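Alpha-fucosidase (Bifidobacterium bifidum, PDB 2EAB) probably hydrolyses alpha-1,2-linked L-fucose from glycans, this chain being the family 95 glycoside hydrolase catalytic portion of a longer, probably membrane-anchored protein. Local coordinates at residues G775-F787 against N797-W809. Numbering follows the deposited sequence.
Sequences GVDEMLLQSNSTF and NYTNILPALPDAW. With EDO (1,2-ethanediol), chain G.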
ATOM      1  N   GLY A 775      -8.693  -2.674   7.032  1.00  6.43           N
ATOM      2  CA  GLY A 775      -9.380  -2.557   8.316  1.00  6.50           C
ATOM      3  C   GLY A 775     -10.703  -3.301   8.343  1.00  6.47           C
ATOM      4  O   GLY A 775     -11.031  -3.981   9.315  1.00  6.81           O
ATOM      5  N   VAL A 776     -11.468  -3.179   7.265  1.00  6.40           N
ATOM      6  CA  VAL A 776     -12.707  -3.939   7.132  1.00  7.01           C
ATOM      7  C   VAL A 776     -12.411  -5.443   7.135  1.00  6.96           C
ATOM      8  O   VAL A 776     -13.085  -6.211   7.831  1.00  7.03           O
ATOM      9  CB  VAL A 776     -13.505  -3.520   5.883  1.00  7.17           C
ATOM     10  CG1 VAL A 776     -14.713  -4.422   5.682  1.00  7.88           C
ATOM     11  CG2 VAL A 776     -13.951  -2.065   6.006  1.00  7.88           C
ATOM     12  N   ASP A 777     -11.398  -5.865   6.381  1.00  6.74           N
ATOM     13  CA  ASP A 777     -10.992  -7.269   6.406  1.00  7.06           C
ATOM     14  C   ASP A 777     -10.715  -7.734   7.830  1.00  6.76           C
ATOM     15  O   ASP A 777     -11.201  -8.787   8.232  1.00  6.80           O
ATOM     16  CB  ASP A 777      -9.756  -7.518   5.539  1.00  6.97           C
ATOM     17  CG  ASP A 777     -10.072  -7.567   4.052  1.00  7.11           C
ATOM     18  OD1 ASP A 777     -11.245  -7.396   3.676  1.00  7.24           O
ATOM     19  OD2 ASP A 777      -9.131  -7.779   3.249  1.00  8.10           O
ATOM     20  N   GLU A 778      -9.962  -6.936   8.593  1.00  6.69           N
ATOM     21  CA  GLU A 778      -9.581  -7.318   9.950  1.00  6.86           C
ATOM     22  C   GLU A 778     -10.772  -7.361  10.906  1.00  6.92           C
ATOM     23  O   GLU A 778     -10.741  -8.099  11.885  1.00  6.70           O
ATOM     24  CB  GLU A 778      -8.473  -6.412  10.503  1.00  6.92           C
ATOM     25  CG  GLU A 778      -7.157  -6.445   9.716  1.00  6.72           C
ATOM     26  CD  GLU A 778      -6.405  -7.771   9.792  1.00  6.91           C
ATOM     27  OE1 GLU A 778      -6.165  -8.285  10.908  1.00  6.76           O
ATOM     28  OE2 GLU A 778      -6.018  -8.284   8.718  1.00  8.15           O
ATOM     29  N   MET A 779     -11.823  -6.595  10.627  1.00  7.01           N
ATOM     30  CA  MET A 779     -13.048  -6.704  11.425  1.00  8.00           C
ATOM     31  C   MET A 779     -13.743  -8.043  11.224  1.00  7.31           C
ATOM     32  O   MET A 779     -14.306  -8.610  12.164  1.00  7.42           O
ATOM     33  CB  MET A 779     -14.013  -5.564  11.112  1.00  7.76           C
ATOM     34  CG  MET A 779     -13.632  -4.256  11.781  1.00  8.97           C
ATOM     35  SD  MET A 779     -14.956  -3.046  11.767  1.00 11.91           S
ATOM     36  CE  MET A 779     -14.596  -2.392  10.157  1.00 11.74           C
ATOM     37  N   LEU A 780     -13.691  -8.542   9.993  1.00  7.12           N
ATOM     38  CA  LEU A 780     -14.435  -9.740   9.616  1.00  7.57           C
ATOM     39  C   LEU A 780     -13.621 -11.023   9.719  1.00  6.96           C
ATOM     40  O   LEU A 780     -14.195 -12.111   9.849  1.00  7.18           O
ATOM     41  CB  LEU A 780     -15.009  -9.590   8.206  1.00  8.04           C
ATOM     42  CG  LEU A 780     -15.856  -8.336   7.972  1.00  8.47           C
ATOM     43  CD1 LEU A 780     -16.314  -8.291   6.528  1.00 10.28           C
ATOM     44  CD2 LEU A 780     -17.051  -8.270   8.921  1.00  9.41           C
ATOM     45  N   LEU A 781     -12.297 -10.893   9.678  1.00  6.78           N
ATOM     46  CA  LEU A 781     -11.398 -12.040   9.661  1.00  6.50           C
ATOM     47  C   LEU A 781     -10.029 -11.635  10.172  1.00  6.17           C
ATOM     48  O   LEU A 781      -9.441 -10.673   9.673  1.00  6.39           O
ATOM     49  CB  LEU A 781     -11.265 -12.589   8.235  1.00  6.71           C
ATOM     50  CG  LEU A 781     -10.205 -13.674   8.022  1.00  7.19           C
ATOM     51  CD1 LEU A 781     -10.568 -14.959   8.761  1.00  7.99           C
ATOM     52  CD2 LEU A 781     -10.004 -13.951   6.549  1.00  7.77           C
ATOM     53  N   GLN A 782      -9.518 -12.359  11.159  1.00  6.02           N
ATOM     54  CA  GLN A 782      -8.121 -12.220  11.553  1.00  6.16           C
ATOM     55  C   GLN A 782      -7.464 -13.585  11.483  1.00  6.14           C
ATOM     56  O   GLN A 782      -8.136 -14.611  11.626  1.00  6.53           O
ATOM     57  CB  GLN A 782      -7.996 -11.594  12.945  1.00  6.32           C
ATOM     58  CG  GLN A 782      -8.225 -10.085  12.910  1.00  6.18           C
ATOM     59  CD  GLN A 782      -8.486  -9.455  14.265  1.00  6.30           C
ATOM     60  OE1 GLN A 782      -7.952  -9.891  15.286  1.00  6.43           O
ATOM     61  NE2 GLN A 782      -9.304  -8.405  14.275  1.00  6.79           N
ATOM     62  N   SER A 783      -6.154 -13.607  11.257  1.00  5.95           N
ATOM     63  CA  SER A 783      -5.450 -14.878  11.159  1.00  6.17           C
ATOM     64  C   SER A 783      -3.989 -14.785  11.586  1.00  5.95           C
ATOM     65  O   SER A 783      -3.179 -15.626  11.204  1.00  6.27           O
ATOM     66  CB  SER A 783      -5.577 -15.469   9.746  1.00  6.26           C
ATOM     67  OG  SER A 783      -4.971 -14.642   8.764  1.00  6.58           O
ATOM     68  N   ASN A 784      -3.667 -13.776  12.392  1.00  6.20           N
ATOM     69  CA  ASN A 784      -2.282 -13.507  12.776  1.00  6.42           C
ATOM     70  C   ASN A 784      -1.895 -14.001  14.159  1.00  6.22           C
ATOM     71  O   ASN A 784      -0.714 -13.960  14.515  1.00  6.51           O
ATOM     72  CB  ASN A 784      -2.007 -12.006  12.738  1.00  6.34           C
ATOM     73  CG  ASN A 784      -2.723 -11.266  13.850  1.00  7.19           C
ATOM     74  OD1 ASN A 784      -3.951 -11.230  13.877  1.00  7.74           O
ATOM     75  ND2 ASN A 784      -1.970 -10.694  14.778  1.00  7.76           N
ATOM     76  N   SER A 785      -2.864 -14.431  14.958  1.00  6.53           N
ATOM     77  CA  SER A 785      -2.559 -14.730  16.351  1.00  6.85           C
ATOM     78  C   SER A 785      -2.226 -16.198  16.588  1.00  6.78           C
ATOM     79  O   SER A 785      -2.341 -17.025  15.684  1.00  7.16           O
ATOM     80  CB  SER A 785      -3.688 -14.266  17.263  1.00  6.97           C
ATOM     81  OG  SER A 785      -3.249 -14.251  18.606  1.00  7.39           O
ATOM     82  N   THR A 786      -1.772 -16.487  17.802  1.00  6.86           N
ATOM     83  CA  THR A 786      -1.481 -17.844  18.248  1.00  7.10           C
ATOM     84  C   THR A 786      -2.311 -18.134  19.492  1.00  7.14           C
ATOM     85  O   THR A 786      -2.304 -17.362  20.453  1.00  7.40           O
ATOM     86  CB  THR A 786       0.019 -18.019  18.536  1.00  7.64           C
ATOM     87  OG1 THR A 786       0.746 -17.888  17.309  1.00  7.47           O
ATOM     88  CG2 THR A 786       0.315 -19.384  19.146  1.00  8.15           C
ATOM     89  N   PHE A 787      -3.038 -19.244  19.441  1.00  6.75           N
ATOM     90  CA  PHE A 787      -3.917 -19.717  20.509  1.00  7.31           C
ATOM     91  C   PHE A 787      -3.163 -20.761  21.318  1.00  7.19           C
ATOM     92  O   PHE A 787      -2.439 -21.588  20.756  1.00  7.24           O
ATOM     93  CB  PHE A 787      -5.143 -20.351  19.851  1.00  7.72           C
ATOM     94  CG  PHE A 787      -6.231 -20.792  20.801  1.00  7.37           C
ATOM     95  CD1 PHE A 787      -7.318 -19.967  21.061  1.00  8.25           C
ATOM     96  CD2 PHE A 787      -6.216 -22.072  21.352  1.00  8.33           C
ATOM     97  CE1 PHE A 787      -8.351 -20.398  21.889  1.00  9.39           C
ATOM     98  CE2 PHE A 787      -7.244 -22.506  22.181  1.00  8.94           C
ATOM     99  CZ  PHE A 787      -8.310 -21.669  22.447  1.00  9.40           C
ATOM    100  N   ASN A 797      -1.397 -18.863  13.821  1.00  6.65           N
ATOM    101  CA  ASN A 797      -2.140 -18.284  12.706  1.00  6.95           C
ATOM    102  C   ASN A 797      -3.514 -18.922  12.541  1.00  6.63           C
ATOM    103  O   ASN A 797      -3.944 -19.228  11.431  1.00  6.85           O
ATOM    104  CB  ASN A 797      -1.315 -18.338  11.410  1.00  7.26           C
ATOM    105  CG  ASN A 797      -0.086 -17.454  11.477  1.00  7.39           C
ATOM    106  OD1 ASN A 797       0.054 -16.657  12.399  1.00  8.57           O
ATOM    107  ND2 ASN A 797       0.803 -17.589  10.502  1.00  8.20           N
ATOM    108  N   TYR A 798      -4.210 -19.115  13.657  1.00  6.39           N
ATOM    109  CA  TYR A 798      -5.548 -19.684  13.605  1.00  6.29           C
ATOM    110  C   TYR A 798      -6.499 -18.719  12.899  1.00  6.55           C
ATOM    111  O   TYR A 798      -6.316 -17.490  12.941  1.00  6.57           O
ATOM    112  CB  TYR A 798      -6.056 -20.060  15.008  1.00  6.69           C
ATOM    113  CG  TYR A 798      -6.290 -18.892  15.946  1.00  6.59           C
ATOM    114  CD1 TYR A 798      -7.519 -18.234  15.973  1.00  6.87           C
ATOM    115  CD2 TYR A 798      -5.299 -18.467  16.824  1.00  7.21           C
ATOM    116  CE1 TYR A 798      -7.752 -17.165  16.834  1.00  7.33           C
ATOM    117  CE2 TYR A 798      -5.521 -17.397  17.693  1.00  7.42           C
ATOM    118  CZ  TYR A 798      -6.747 -16.751  17.684  1.00  7.03           C
ATOM    119  OH  TYR A 798      -7.000 -15.690  18.526  1.00  7.48           O
ATOM    120  N   THR A 799      -7.490 -19.291  12.229  1.00  6.28           N
ATOM    121  CA  THR A 799      -8.493 -18.537  11.496  1.00  6.87           C
ATOM    122  C   THR A 799      -9.530 -18.016  12.478  1.00  6.77           C
ATOM    123  O   THR A 799     -10.202 -18.806  13.142  1.00  7.71           O
ATOM    124  CB  THR A 799      -9.179 -19.441  10.457  1.00  6.90           C
ATOM    125  OG1 THR A 799      -8.188 -20.062   9.634  1.00  7.56           O
ATOM    126  CG2 THR A 799     -10.154 -18.660   9.589  1.00  7.85           C
ATOM    127  N   ASN A 800      -9.662 -16.693  12.565  1.00  6.71           N
ATOM    128  CA  ASN A 800     -10.557 -16.061  13.526  1.00  6.70           C
ATOM    129  C   ASN A 800     -11.697 -15.358  12.804  1.00  6.33           C
ATOM    130  O   ASN A 800     -11.503 -14.308  12.182  1.00  6.21           O
ATOM    131  CB  ASN A 800      -9.772 -15.095  14.419  1.00  6.56           C
ATOM    132  CG  ASN A 800     -10.593 -14.549  15.568  1.00  7.24           C
ATOM    133  OD1 ASN A 800     -11.808 -14.763  15.641  1.00  7.46           O
ATOM    134  ND2 ASN A 800      -9.932 -13.832  16.472  1.00  7.32           N
ATOM    135  N   ILE A 801     -12.878 -15.967  12.884  1.00  6.49           N
ATOM    136  CA  ILE A 801     -14.076 -15.501  12.205  1.00  6.96           C
ATOM    137  C   ILE A 801     -14.779 -14.409  13.013  1.00  6.80           C
ATOM    138  O   ILE A 801     -15.099 -14.594  14.191  1.00  7.07           O
ATOM    139  CB  ILE A 801     -15.054 -16.685  11.971  1.00  7.25           C
ATOM    140  CG1 ILE A 801     -14.383 -17.820  11.180  1.00  7.94           C
ATOM    141  CG2 ILE A 801     -16.359 -16.222  11.327  1.00  7.90           C
ATOM    142  CD1 ILE A 801     -13.900 -17.446   9.782  1.00  8.70           C
ATOM    143  N   LEU A 802     -15.023 -13.278  12.350  1.00  6.93           N
ATOM    144  CA  LEU A 802     -15.747 -12.135  12.922  1.00  7.05           C
ATOM    145  C   LEU A 802     -15.169 -11.660  14.263  1.00  7.20           C
ATOM    146  O   LEU A 802     -15.880 -11.593  15.265  1.00  7.67           O
ATOM    147  CB  LEU A 802     -17.250 -12.439  13.022  1.00  7.66           C
ATOM    148  CG  LEU A 802     -17.941 -12.736  11.688  1.00  7.76           C
ATOM    149  CD1 LEU A 802     -19.367 -13.207  11.919  1.00  9.28           C
ATOM    150  CD2 LEU A 802     -17.916 -11.532  10.744  1.00  9.30           C
ATOM    151  N   PRO A 803     -13.862 -11.341  14.284  1.00  7.23           N
ATOM    152  CA  PRO A 803     -13.185 -10.948  15.523  1.00  7.27           C
ATOM    153  C   PRO A 803     -13.538  -9.554  16.048  1.00  7.42           C
ATOM    154  O   PRO A 803     -13.339  -9.283  17.225  1.00  7.51           O
ATOM    155  CB  PRO A 803     -11.708 -10.995  15.133  1.00  7.52           C
ATOM    156  CG  PRO A 803     -11.722 -10.678  13.671  1.00  7.34           C
ATOM    157  CD  PRO A 803     -12.933 -11.369  13.140  1.00  7.20           C
ATOM    158  N   ALA A 804     -14.035  -8.675  15.183  1.00  7.54           N
ATOM    159  CA  ALA A 804     -14.368  -7.309  15.590  1.00  7.66           C
ATOM    160  C   ALA A 804     -15.547  -6.804  14.768  1.00  7.66           C
ATOM    161  O   ALA A 804     -15.466  -5.798  14.058  1.00  7.64           O
ATOM    162  CB  ALA A 804     -13.152  -6.387  15.471  1.00  7.59           C
ATOM    163  N   LEU A 805     -16.656  -7.530  14.886  1.00  7.88           N
ATOM    164  CA  LEU A 805     -17.862  -7.226  14.138  1.00  8.42           C
ATOM    165  C   LEU A 805     -18.613  -6.079  14.810  1.00  9.04           C
ATOM    166  O   LEU A 805     -18.967  -6.174  15.986  1.00  8.85           O
ATOM    167  CB  LEU A 805     -18.754  -8.463  14.060  1.00  8.66           C
ATOM    168  CG  LEU A 805     -20.104  -8.298  13.360  1.00  8.97           C
ATOM    169  CD1 LEU A 805     -19.922  -8.107  11.863  1.00 10.57           C
ATOM    170  CD2 LEU A 805     -20.984  -9.497  13.651  1.00 10.53           C
ATOM    171  N   PRO A 806     -18.845  -4.981  14.070  1.00  9.60           N
ATOM    172  CA  PRO A 806     -19.579  -3.863  14.657  1.00 10.17           C
ATOM    173  C   PRO A 806     -21.043  -4.201  14.889  1.00 10.39           C
ATOM    174  O   PRO A 806     -21.655  -4.894  14.074  1.00 10.11           O
ATOM    175  CB  PRO A 806     -19.485  -2.772  13.580  1.00 10.77           C
ATOM    176  CG  PRO A 806     -18.407  -3.211  12.650  1.00 11.00           C
ATOM    177  CD  PRO A 806     -18.435  -4.696  12.684  1.00  9.98           C
ATOM    178  N   ASP A 807     -21.601  -3.697  15.985  1.00 11.22           N
ATOM    179  CA  ASP A 807     -23.036  -3.837  16.239  1.00 12.23           C
ATOM    180  C   ASP A 807     -23.862  -3.183  15.125  1.00 12.33           C
ATOM    181  O   ASP A 807     -25.005  -3.580  14.883  1.00 12.95           O
ATOM    182  CB  ASP A 807     -23.417  -3.245  17.602  1.00 12.74           C
ATOM    183  CG  ASP A 807     -22.801  -4.001  18.773  1.00 13.77           C
ATOM    184  OD1 ASP A 807     -22.332  -5.146  18.597  1.00 15.17           O
ATOM    185  OD2 ASP A 807     -22.790  -3.441  19.890  1.00 15.35           O
ATOM    186  N   ALA A 808     -23.273  -2.199  14.443  1.00 12.38           N
ATOM    187  CA  ALA A 808     -23.912  -1.517  13.315  1.00 12.42           C
ATOM    188  C   ALA A 808     -24.209  -2.457  12.141  1.00 12.17           C
ATOM    189  O   ALA A 808     -25.096  -2.181  11.328  1.00 12.76           O
ATOM    190  CB  ALA A 808     -23.053  -0.346  12.849  1.00 12.83           C
ATOM    191  N   TRP A 809     -23.458  -3.554  12.047  1.00 11.64           N
ATOM    192  CA  TRP A 809     -23.658  -4.543  10.994  1.00 11.30           C
ATOM    193  C   TRP A 809     -24.239  -5.819  11.605  1.00 11.25           C
ATOM    194  O   TRP A 809     -23.538  -6.818  11.773  1.00 11.31           O
ATOM    195  CB  TRP A 809     -22.344  -4.846  10.260  1.00 11.00           C
ATOM    196  CG  TRP A 809     -21.636  -3.655   9.653  1.00 10.70           C
ATOM    197  CD1 TRP A 809     -22.157  -2.414   9.389  1.00 10.83           C
ATOM    198  CD2 TRP A 809     -20.285  -3.626   9.188  1.00 10.43           C
ATOM    199  NE1 TRP A 809     -21.199  -1.608   8.811  1.00 10.67           N
ATOM    200  CE2 TRP A 809     -20.041  -2.330   8.676  1.00 10.24           C
ATOM    201  CE3 TRP A 809     -19.253  -4.572   9.155  1.00 10.54           C
ATOM    202  CZ2 TRP A 809     -18.803  -1.956   8.143  1.00 10.59           C
ATOM    203  CZ3 TRP A 809     -18.023  -4.199   8.629  1.00 10.74           C
ATOM    204  CH2 TRP A 809     -17.810  -2.902   8.128  1.00 10.88           C
TER
HETATM  205  C1  EDO G4807      -2.504  -7.417   8.879  1.00 42.74           C
HETATM  206  O1  EDO G4807      -3.337  -8.556   9.427  1.00 37.02           O
HETATM  207  C2  EDO G4807      -2.688  -7.460   7.312  1.00 43.60           C
HETATM  208  O2  EDO G4807      -2.254  -8.768   6.864  1.00 37.12           O
HETATM  209  O   HOH W   1       0.968 -14.225  12.228  1.00 10.68           O
HETATM  210  O   HOH W   2      -5.593 -15.193  14.426  1.00  7.44           O
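The exit of helix 767-780 into the beta-rich C-terminal part of this family 95 enzyme is fastened by a short antiparallel pairing, Leu-781 and Gln-782 running along Asn-800 and Ile-801. Gln-782 and Asn-800 form the hydrogen-bonded pair: Gln-782 N gives to Asn-800 O (3.0 Å), and Asn-800 N returns a bond to Gln-782 O. The chain of 797-809 then turns to meet carbonyls at the helix end, with Leu-802 N on Leu-780 O (2.9 Å) and Ala-804 N on Met-779 O (3.0 Å). Between these two bonds the Pro-803 ring wedges against the helix terminus, its CG 3.3 Å from Glu-778 O. The extended Gln-782 side chain slants across this ring, NE2 lying 3.4 Å from Pro-803 CG, while the same nitrogen donates to Glu-778 O (2.8 Å) from 36° out of the carbonyl plane, and also to Ala-733 O of helix 722-734. A leucine in place of Gln-782 would probably keep some packing on the proline but leave both carbonyls without their amide donor. Farther along, Met-779 sets SD against Pro-806 CG and obliquely 5.1 Å from the centroid of the Trp-809 six-membered ring, a Met-aromatic contact, and the bend at chi3 (-85°) carries CE to 3.8 Å from Trp-809 CH2; Leu-780 CD2 reaches the edge of the same indole and packs on Leu-802 CD2. At the other end, Phe-787 turns its ring edge to the face of Tyr-798, planes at 81°, and Tyr-798 OH and Ser-785 OG both bond Asp-695. One water, over the tyrosine ring, bridges Ser-785 N and Tyr-798 O; another joins Asn-784 O to Asn-797 OD1. Backbone bonds and apolar packing thus join helix and strands in a mostly buried junction, waters bridging its loop end.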